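Local coordinates for fatty acid-binding protein homolog (Ascaris suum, PDB 6I8X), which binds fatty acids inside a beta-barrel and may sequester potentially toxic fatty acids or help maintain the impermeable lipid layer of the eggshell, at residues 54-64 / 75-83; 66-75 / 85-93. All blocks are in the same frame, centred on the assembly; numbering follows the deposited sequence.

Interaction 1 (54-64 / 75-83); sequences AASGKPDRYDM and HKDWALGEE
Tyr62 lays its CB nearly over one face of the Trp78 indole, 3.6 Å from the centroid of the six-membered ring, which defines a CH-pi contact. The two rings meet obliquely, their planes 40° apart. Trp78 reaches this place because chi1 of 56° sets CG between its own backbone N and carbonyl carbon, turning the indole back across the neighbouring strand. Arg61 grips Glu82 end-on: NH1 meets OE2 at 2.9 Å, almost straight at 175°, and NH2 meets OE1 at 2.8 Å. NH1 also donates to Asp77 O, so this nitrogen holds two acceptors, and the Ala79 methyl covers one guanidinium face. Asp77 OD1 takes the Ser56 hydroxyl on its syn lone pair at 2.6 Å, while a water bridges Asp77 OD2 and Asp63 OD1. That Asp63 oxygen also accepts from Asp77 N at 3.0 Å, tying the Asp63 carboxylate to the corner that the chain makes at Asp77. Here Asp77 and Trp78 both face Tyr62, a G1 beta bulge; beyond it, Met64 and His75 form a regular antiparallel hydrogen-bonded pair. The contact thus joins strands 62-68 and 72-78, with Phe84 and Phe98 packing against Trp78, strand 47-53 flanking through an Asp63-Arg52 salt bridge, and Tyr62 OH bonded to the N-terminal segment at Leu9 N.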
# COMPACT_ATOMS: atom_id res chain seq x y z
N ALA A 54 -13.15 3.29 8.71
CA ALA A 54 -13.98 2.11 8.42
C ALA A 54 -15.47 2.43 8.26
O ALA A 54 -16.06 3.05 9.15
CB ALA A 54 -13.78 1.04 9.48
N ALA A 55 -16.08 1.98 7.14
CA ALA A 55 -17.50 2.17 6.84
C ALA A 55 -18.40 1.60 7.95
O ALA A 55 -19.53 2.06 8.12
CB ALA A 55 -17.84 1.54 5.51
N SER A 56 -17.88 0.64 8.74
CA SER A 56 -18.57 0.02 9.87
C SER A 56 -18.72 0.97 11.09
O SER A 56 -19.49 0.67 12.01
CB SER A 56 -17.83 -1.25 10.28
OG SER A 56 -16.61 -0.88 10.90
N GLY A 57 -17.97 2.08 11.09
CA GLY A 57 -18.03 3.08 12.15
C GLY A 57 -17.18 2.81 13.37
O GLY A 57 -17.21 3.59 14.33
N LYS A 58 -16.40 1.71 13.34
CA LYS A 58 -15.51 1.36 14.46
C LYS A 58 -14.35 2.37 14.55
O LYS A 58 -13.63 2.55 13.56
CB LYS A 58 -14.98 -0.09 14.32
CG LYS A 58 -16.07 -1.15 14.24
CD LYS A 58 -15.51 -2.52 13.89
CE LYS A 58 -16.57 -3.59 13.93
NZ LYS A 58 -16.02 -4.93 13.60
N PRO A 59 -14.19 3.10 15.69
CA PRO A 59 -13.08 4.07 15.80
C PRO A 59 -11.69 3.43 15.68
O PRO A 59 -11.49 2.30 16.14
CB PRO A 59 -13.29 4.69 17.20
CG PRO A 59 -14.06 3.66 17.95
CD PRO A 59 -14.96 3.01 16.96
N ASP A 60 -10.74 4.16 15.04
CA ASP A 60 -9.34 3.74 14.77
C ASP A 60 -9.26 2.45 13.91
O ASP A 60 -8.23 1.76 13.89
CB ASP A 60 -8.49 3.65 16.05
CG ASP A 60 -7.99 4.99 16.56
OD1 ASP A 60 -8.16 6.00 15.83
OD2 ASP A 60 -7.40 5.03 17.67
N ARG A 61 -10.34 2.17 13.18
CA ARG A 61 -10.40 1.11 12.18
C ARG A 61 -10.56 1.77 10.81
O ARG A 61 -11.22 2.82 10.69
CB ARG A 61 -11.43 0.03 12.48
CG ARG A 61 -10.99 -0.76 13.69
CD ARG A 61 -11.25 -2.23 13.58
NE ARG A 61 -10.69 -2.91 14.74
CZ ARG A 61 -9.73 -3.83 14.68
NH1 ARG A 61 -9.25 -4.23 13.51
NH2 ARG A 61 -9.29 -4.40 15.79
N TYR A 62 -9.89 1.19 9.80
CA TYR A 62 -9.84 1.75 8.46
C TYR A 62 -10.16 0.78 7.35
O TYR A 62 -10.10 -0.44 7.54
CB TYR A 62 -8.43 2.33 8.22
CG TYR A 62 -8.08 3.36 9.26
CD1 TYR A 62 -8.49 4.69 9.13
CD2 TYR A 62 -7.45 2.99 10.46
CE1 TYR A 62 -8.28 5.61 10.14
CE2 TYR A 62 -7.25 3.91 11.48
CZ TYR A 62 -7.67 5.22 11.32
OH TYR A 62 -7.45 6.15 12.29
N ASP A 63 -10.44 1.33 6.18
CA ASP A 63 -10.62 0.60 4.94
C ASP A 63 -9.63 1.14 3.93
O ASP A 63 -9.35 2.34 3.90
CB ASP A 63 -12.05 0.76 4.37
CG ASP A 63 -13.16 0.33 5.28
OD1 ASP A 63 -12.94 -0.57 6.13
OD2 ASP A 63 -14.27 0.89 5.16
N MET A 64 -9.10 0.27 3.11
CA MET A 64 -8.23 0.69 2.03
C MET A 64 -8.52 -0.17 0.79
O MET A 64 -8.80 -1.36 0.89
CB MET A 64 -6.72 0.80 2.39
CG MET A 64 -5.86 -0.38 2.00
SD MET A 64 -5.19 -0.40 0.29
CE MET A 64 -3.74 0.53 0.48
N HIS A 75 -9.48 -4.10 1.56
CA HIS A 75 -9.13 -4.45 2.94
C HIS A 75 -10.01 -3.64 3.90
O HIS A 75 -9.87 -2.43 4.00
CB HIS A 75 -7.63 -4.22 3.17
CG HIS A 75 -6.77 -4.86 2.12
ND1 HIS A 75 -7.02 -6.15 1.66
CD2 HIS A 75 -5.68 -4.37 1.47
CE1 HIS A 75 -6.09 -6.39 0.75
NE2 HIS A 75 -5.25 -5.36 0.63
N LYS A 76 -10.96 -4.32 4.56
CA LYS A 76 -11.95 -3.71 5.45
C LYS A 76 -11.73 -3.94 6.92
O LYS A 76 -11.43 -5.06 7.34
CB LYS A 76 -13.38 -4.16 5.08
CG LYS A 76 -13.74 -4.04 3.58
CD LYS A 76 -14.02 -2.61 3.14
CE LYS A 76 -14.80 -2.55 1.85
NZ LYS A 76 -16.18 -3.11 2.01
N ASP A 77 -11.95 -2.87 7.71
CA ASP A 77 -11.89 -2.83 9.17
C ASP A 77 -10.54 -3.20 9.77
O ASP A 77 -10.50 -3.92 10.77
CB ASP A 77 -13.01 -3.70 9.80
CG ASP A 77 -14.26 -2.91 10.01
OD1 ASP A 77 -14.23 -1.97 10.82
OD2 ASP A 77 -15.26 -3.21 9.33
N TRP A 78 -9.46 -2.68 9.21
CA TRP A 78 -8.15 -2.96 9.78
C TRP A 78 -7.69 -1.87 10.79
O TRP A 78 -8.21 -0.75 10.77
CB TRP A 78 -7.09 -3.24 8.70
CG TRP A 78 -6.95 -2.14 7.69
CD1 TRP A 78 -7.52 -2.10 6.45
CD2 TRP A 78 -6.17 -0.94 7.80
NE1 TRP A 78 -7.15 -0.96 5.79
CE2 TRP A 78 -6.35 -0.21 6.61
CE3 TRP A 78 -5.34 -0.41 8.81
CZ2 TRP A 78 -5.75 1.04 6.40
CZ3 TRP A 78 -4.78 0.85 8.63
CH2 TRP A 78 -4.97 1.56 7.42
N ALA A 79 -6.77 -2.22 11.67
CA ALA A 79 -6.22 -1.30 12.64
C ALA A 79 -4.71 -1.21 12.44
O ALA A 79 -4.09 -2.18 11.98
CB ALA A 79 -6.53 -1.79 14.06
N LEU A 80 -4.11 -0.05 12.77
CA LEU A 80 -2.66 0.12 12.69
C LEU A 80 -1.95 -0.79 13.73
O LEU A 80 -2.38 -0.87 14.89
CB LEU A 80 -2.27 1.61 12.85
CG LEU A 80 -2.70 2.55 11.69
CD1 LEU A 80 -2.60 4.02 12.08
CD2 LEU A 80 -1.88 2.30 10.42
N GLY A 81 -0.97 -1.56 13.25
CA GLY A 81 -0.21 -2.53 14.05
C GLY A 81 -0.88 -3.88 14.20
O GLY A 81 -0.35 -4.76 14.87
N GLU A 82 -2.06 -4.07 13.59
CA GLU A 82 -2.78 -5.35 13.70
C GLU A 82 -2.79 -6.12 12.36
O GLU A 82 -3.42 -5.69 11.38
CB GLU A 82 -4.19 -5.12 14.25
CG GLU A 82 -4.97 -6.40 14.49
CD GLU A 82 -6.46 -6.16 14.60
OE1 GLU A 82 -6.92 -5.85 15.72
OE2 GLU A 82 -7.16 -6.25 13.57
N GLU A 83 -2.09 -7.25 12.34
CA GLU A 83 -1.97 -8.13 11.17
C GLU A 83 -3.31 -8.79 10.83
O GLU A 83 -4.04 -9.21 11.73
CB GLU A 83 -0.90 -9.21 11.45
CG GLU A 83 -0.55 -10.05 10.24
CD GLU A 83 0.50 -11.13 10.48
OE1 GLU A 83 0.15 -12.18 11.06
OE2 GLU A 83 1.66 -10.94 10.05
O HOH W 1 -15.47 -1.18 7.36
O HOH W 2 -5.61 2.04 14.40

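Interaction 2 (66-75 / 85-93); sequences NLTTKKDTHH and QDEALDSTQ. With VCA (vaccenic acid), chain C; TAM (tris(hydroxyethyl)aminomethane), chain L.
Leu89 packs its CD2 methyl against Thr73 CG2 at 3.8 Å and Lys71 O at 3.4 Å, the tight part of this contact. Thr68 CG2 meets the same methyl tip to tip, while Asn66 comes across CD1 at about a right angle. Thr73 CG2 also presses on the backbone, 3.5 Å from Leu89 N; chi1 of 67° puts OG1 between the backbone N and the carbonyl carbon and leaves CG2 anti to that carbon, facing the turn 88-91. Thr68 and Leu89 both belong to the vaccenic acid pocket, and Thr68 OG1 lies 3.5 Å from ligand atom C7 while donating to Lys71 O. In the ten-stranded FABP barrel, strands 72-78 and 84-87 are the two outermost in sheet order. The axes of the short segments 72-75 and 85-87 come within 7.6 Å, their directions 157° apart, nearly antiparallel but too far apart for regular ladder pairing, consistent with the gap between the fourth and fifth strands familiar in this family. Side chains and water bridge the separation instead. His75 ND1 donates to Asp86 OD2 at 2.8 Å; the acceptor lies in the ring plane, whereas the donor sits above the carboxylate plane, and the two planes are 64° apart. A water accepts from His74 N and donates to Glu87 O. On the looser, more solvent-accessible side, Lys71 runs alongside Leu89 O and past the exposed Ser91, its NZ making a salt bridge to Glu87 OE1 at 2.8 Å, weak as a hydrogen bond.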
# COMPACT_ATOMS: atom_id res chain seq x y z
N ASN A 66 -7.22 -0.81 -3.38
CA ASN A 66 -6.30 -0.65 -4.49
C ASN A 66 -7.15 -0.98 -5.69
O ASN A 66 -7.54 -2.13 -5.85
CB ASN A 66 -5.15 -1.65 -4.42
CG ASN A 66 -3.97 -1.15 -3.68
OD1 ASN A 66 -3.45 -0.08 -3.97
ND2 ASN A 66 -3.48 -1.94 -2.76
N LEU A 67 -7.50 0.04 -6.48
CA LEU A 67 -8.30 -0.10 -7.70
C LEU A 67 -7.38 0.03 -8.89
O LEU A 67 -6.74 1.06 -9.06
CB LEU A 67 -9.45 0.95 -7.74
CG LEU A 67 -10.36 1.04 -6.50
CD1 LEU A 67 -11.42 2.12 -6.67
CD2 LEU A 67 -11.02 -0.34 -6.15
N THR A 68 -7.21 -1.05 -9.66
CA THR A 68 -6.32 -1.02 -10.84
C THR A 68 -7.11 -1.38 -12.09
O THR A 68 -8.29 -1.69 -11.98
CB THR A 68 -5.00 -1.83 -10.65
OG1 THR A 68 -5.21 -3.18 -11.05
CG2 THR A 68 -4.44 -1.78 -9.19
N THR A 69 -6.47 -1.31 -13.26
CA THR A 69 -7.03 -1.67 -14.58
C THR A 69 -7.64 -3.06 -14.54
O THR A 69 -8.72 -3.27 -15.10
CB THR A 69 -5.92 -1.56 -15.63
OG1 THR A 69 -5.41 -0.21 -15.64
CG2 THR A 69 -6.37 -1.98 -17.02
N LYS A 70 -6.98 -4.01 -13.84
CA LYS A 70 -7.51 -5.37 -13.77
C LYS A 70 -7.95 -5.76 -12.34
O LYS A 70 -9.09 -5.52 -11.97
CB LYS A 70 -6.53 -6.36 -14.41
CG LYS A 70 -6.62 -6.33 -15.94
CD LYS A 70 -8.03 -6.85 -16.40
CE LYS A 70 -8.16 -6.84 -17.88
NZ LYS A 70 -9.52 -7.17 -18.32
N LYS A 71 -7.05 -6.31 -11.55
CA LYS A 71 -7.31 -6.74 -10.18
C LYS A 71 -7.56 -5.57 -9.23
O LYS A 71 -6.83 -4.59 -9.27
CB LYS A 71 -6.10 -7.57 -9.68
CG LYS A 71 -6.26 -8.27 -8.32
CD LYS A 71 -7.34 -9.32 -8.33
CE LYS A 71 -7.41 -10.04 -7.02
NZ LYS A 71 -8.51 -11.03 -7.06
N ASP A 72 -8.54 -5.71 -8.34
CA ASP A 72 -8.82 -4.76 -7.26
C ASP A 72 -8.71 -5.48 -5.92
O ASP A 72 -9.01 -6.67 -5.86
CB ASP A 72 -10.21 -4.12 -7.40
CG ASP A 72 -10.43 -3.35 -8.71
OD1 ASP A 72 -9.45 -2.77 -9.24
OD2 ASP A 72 -11.58 -3.35 -9.21
N THR A 73 -8.23 -4.80 -4.87
CA THR A 73 -8.17 -5.32 -3.50
C THR A 73 -9.02 -4.42 -2.60
O THR A 73 -9.19 -3.24 -2.90
CB THR A 73 -6.74 -5.57 -2.97
OG1 THR A 73 -6.02 -4.35 -2.81
CG2 THR A 73 -5.95 -6.54 -3.81
N HIS A 74 -9.61 -5.01 -1.56
CA HIS A 74 -10.50 -4.30 -0.64
C HIS A 74 -10.26 -4.85 0.76
O HIS A 74 -10.75 -5.93 1.11
CB HIS A 74 -11.98 -4.47 -1.03
CG HIS A 74 -12.27 -4.29 -2.49
ND1 HIS A 74 -12.67 -3.06 -3.01
CD2 HIS A 74 -12.24 -5.20 -3.50
CE1 HIS A 74 -12.87 -3.27 -4.30
NE2 HIS A 74 -12.62 -4.54 -4.64
N HIS A 75 -9.48 -4.10 1.56
CA HIS A 75 -9.13 -4.45 2.94
C HIS A 75 -10.01 -3.64 3.90
O HIS A 75 -9.87 -2.43 4.00
CB HIS A 75 -7.63 -4.22 3.17
CG HIS A 75 -6.77 -4.86 2.12
ND1 HIS A 75 -7.02 -6.15 1.66
CD2 HIS A 75 -5.68 -4.37 1.47
CE1 HIS A 75 -6.09 -6.39 0.75
NE2 HIS A 75 -5.25 -5.36 0.63
N GLN A 85 -5.23 -11.28 7.33
CA GLN A 85 -4.99 -12.07 6.14
C GLN A 85 -6.04 -11.71 5.09
O GLN A 85 -7.23 -11.63 5.41
CB GLN A 85 -5.01 -13.58 6.44
CG GLN A 85 -4.46 -14.39 5.26
CD GLN A 85 -4.47 -15.87 5.48
OE1 GLN A 85 -3.82 -16.40 6.40
NE2 GLN A 85 -5.13 -16.58 4.58
N ASP A 86 -5.60 -11.48 3.84
CA ASP A 86 -6.49 -11.14 2.72
C ASP A 86 -5.84 -11.38 1.36
O ASP A 86 -4.63 -11.63 1.27
CB ASP A 86 -6.96 -9.68 2.81
CG ASP A 86 -8.31 -9.42 2.19
OD1 ASP A 86 -8.93 -10.38 1.68
OD2 ASP A 86 -8.75 -8.26 2.19
N GLU A 87 -6.65 -11.32 0.31
CA GLU A 87 -6.19 -11.47 -1.05
C GLU A 87 -5.48 -10.18 -1.47
O GLU A 87 -5.99 -9.07 -1.24
CB GLU A 87 -7.35 -11.82 -1.99
CG GLU A 87 -6.90 -12.13 -3.41
CD GLU A 87 -7.97 -12.61 -4.36
OE1 GLU A 87 -9.03 -11.95 -4.47
OE2 GLU A 87 -7.71 -13.60 -5.08
N ALA A 88 -4.29 -10.34 -2.09
CA ALA A 88 -3.49 -9.23 -2.58
C ALA A 88 -3.66 -9.13 -4.10
O ALA A 88 -4.41 -9.93 -4.68
CB ALA A 88 -2.03 -9.40 -2.19
N LEU A 89 -3.00 -8.13 -4.74
CA LEU A 89 -3.09 -7.82 -6.17
C LEU A 89 -2.57 -8.93 -7.10
O LEU A 89 -2.94 -8.97 -8.28
CB LEU A 89 -2.39 -6.48 -6.49
CG LEU A 89 -3.12 -5.20 -6.06
CD1 LEU A 89 -2.20 -4.01 -6.19
CD2 LEU A 89 -4.41 -4.99 -6.86
N ASP A 90 -1.76 -9.86 -6.56
CA ASP A 90 -1.23 -11.00 -7.29
C ASP A 90 -2.21 -12.18 -7.26
O ASP A 90 -1.89 -13.26 -7.77
CB ASP A 90 0.15 -11.37 -6.72
CG ASP A 90 0.20 -11.79 -5.25
OD1 ASP A 90 -0.85 -11.73 -4.58
OD2 ASP A 90 1.29 -12.17 -4.77
N SER A 91 -3.42 -11.97 -6.68
CA SER A 91 -4.53 -12.94 -6.53
C SER A 91 -4.23 -14.08 -5.56
O SER A 91 -4.86 -15.14 -5.62
CB SER A 91 -5.01 -13.48 -7.87
OG SER A 91 -5.66 -12.46 -8.61
N THR A 92 -3.30 -13.84 -4.63
CA THR A 92 -2.94 -14.82 -3.61
C THR A 92 -3.22 -14.21 -2.22
O THR A 92 -3.42 -13.00 -2.09
CB THR A 92 -1.46 -15.27 -3.77
OG1 THR A 92 -0.59 -14.19 -3.38
CG2 THR A 92 -1.12 -15.76 -5.19
N GLN A 93 -3.21 -15.06 -1.19
CA GLN A 93 -3.41 -14.67 0.20
C GLN A 93 -2.09 -14.16 0.78
O GLN A 93 -1.05 -14.78 0.59
CB GLN A 93 -3.91 -15.87 1.03
CG GLN A 93 -5.30 -16.34 0.63
CD GLN A 93 -6.36 -15.37 1.06
OE1 GLN A 93 -6.58 -15.16 2.26
NE2 GLN A 93 -7.02 -14.76 0.10
O2 VCA C . 0.35 -1.08 -4.96
C1 VCA C . 0.46 -0.71 -6.21
O1 VCA C . 0.19 0.40 -6.60
C2 VCA C . 0.94 -1.79 -7.14
C3 VCA C . 0.29 -1.81 -8.52
C4 VCA C . 0.53 -3.11 -9.26
C5 VCA C . 0.04 -3.15 -10.69
C6 VCA C . -1.39 -3.61 -10.84
C7 VCA C . -1.92 -3.45 -12.25
C8 VCA C . -1.55 -4.52 -13.26
C9 VCA C . -2.44 -5.75 -13.22
C10 VCA C . -1.96 -6.86 -14.16
C11 VCA C . -2.30 -8.24 -13.68
C12 VCA C . -1.77 -8.86 -12.64
C13 VCA C . -0.72 -8.30 -11.72
C14 VCA C . -0.12 -9.33 -10.77
C15 VCA C . 1.05 -8.82 -9.95
C16 VCA C . 0.76 -7.61 -9.06
C17 VCA C . 1.94 -7.19 -8.21
C18 VCA C . 1.56 -6.24 -7.10
C TAM L . -11.46 -9.96 -21.39
C1 TAM L . -10.69 -10.52 -22.65
C2 TAM L . -11.86 -8.51 -21.64
C3 TAM L . -12.78 -10.79 -21.13
C4 TAM L . -9.18 -10.48 -22.64
C5 TAM L . -10.79 -7.54 -22.08
C6 TAM L . -13.25 -10.91 -19.70
N TAM L . -10.53 -9.95 -20.24
O4 TAM L . -8.68 -11.29 -21.59
O5 TAM L . -9.78 -7.44 -21.11
O6 TAM L . -12.92 -9.77 -18.90
O HOH W 3 -8.52 -7.93 -1.19

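Overall arrangement
Interactions 1 and 2 have centres about 17 Å apart and follow one another along the hairpin of strands 62-68 and 72-78. Their segments alternate along the chain, in the order 54-64, 66-75, 75-83, 85-93, and His75 belongs to both: its backbone pairs within the hairpin in interaction 1, while its ring turns to strand 84-87 in interaction 2. The first contact is therefore true sheet pairing, at the hairpin's end remote from its 68-72 turn; the second spans from that same hairpin to the opposite edge strand in sheet order. Interaction 1 thus closes the open end of the hairpin, and interaction 2 links that hairpin across the gap in the barrel wall, beside the ligand.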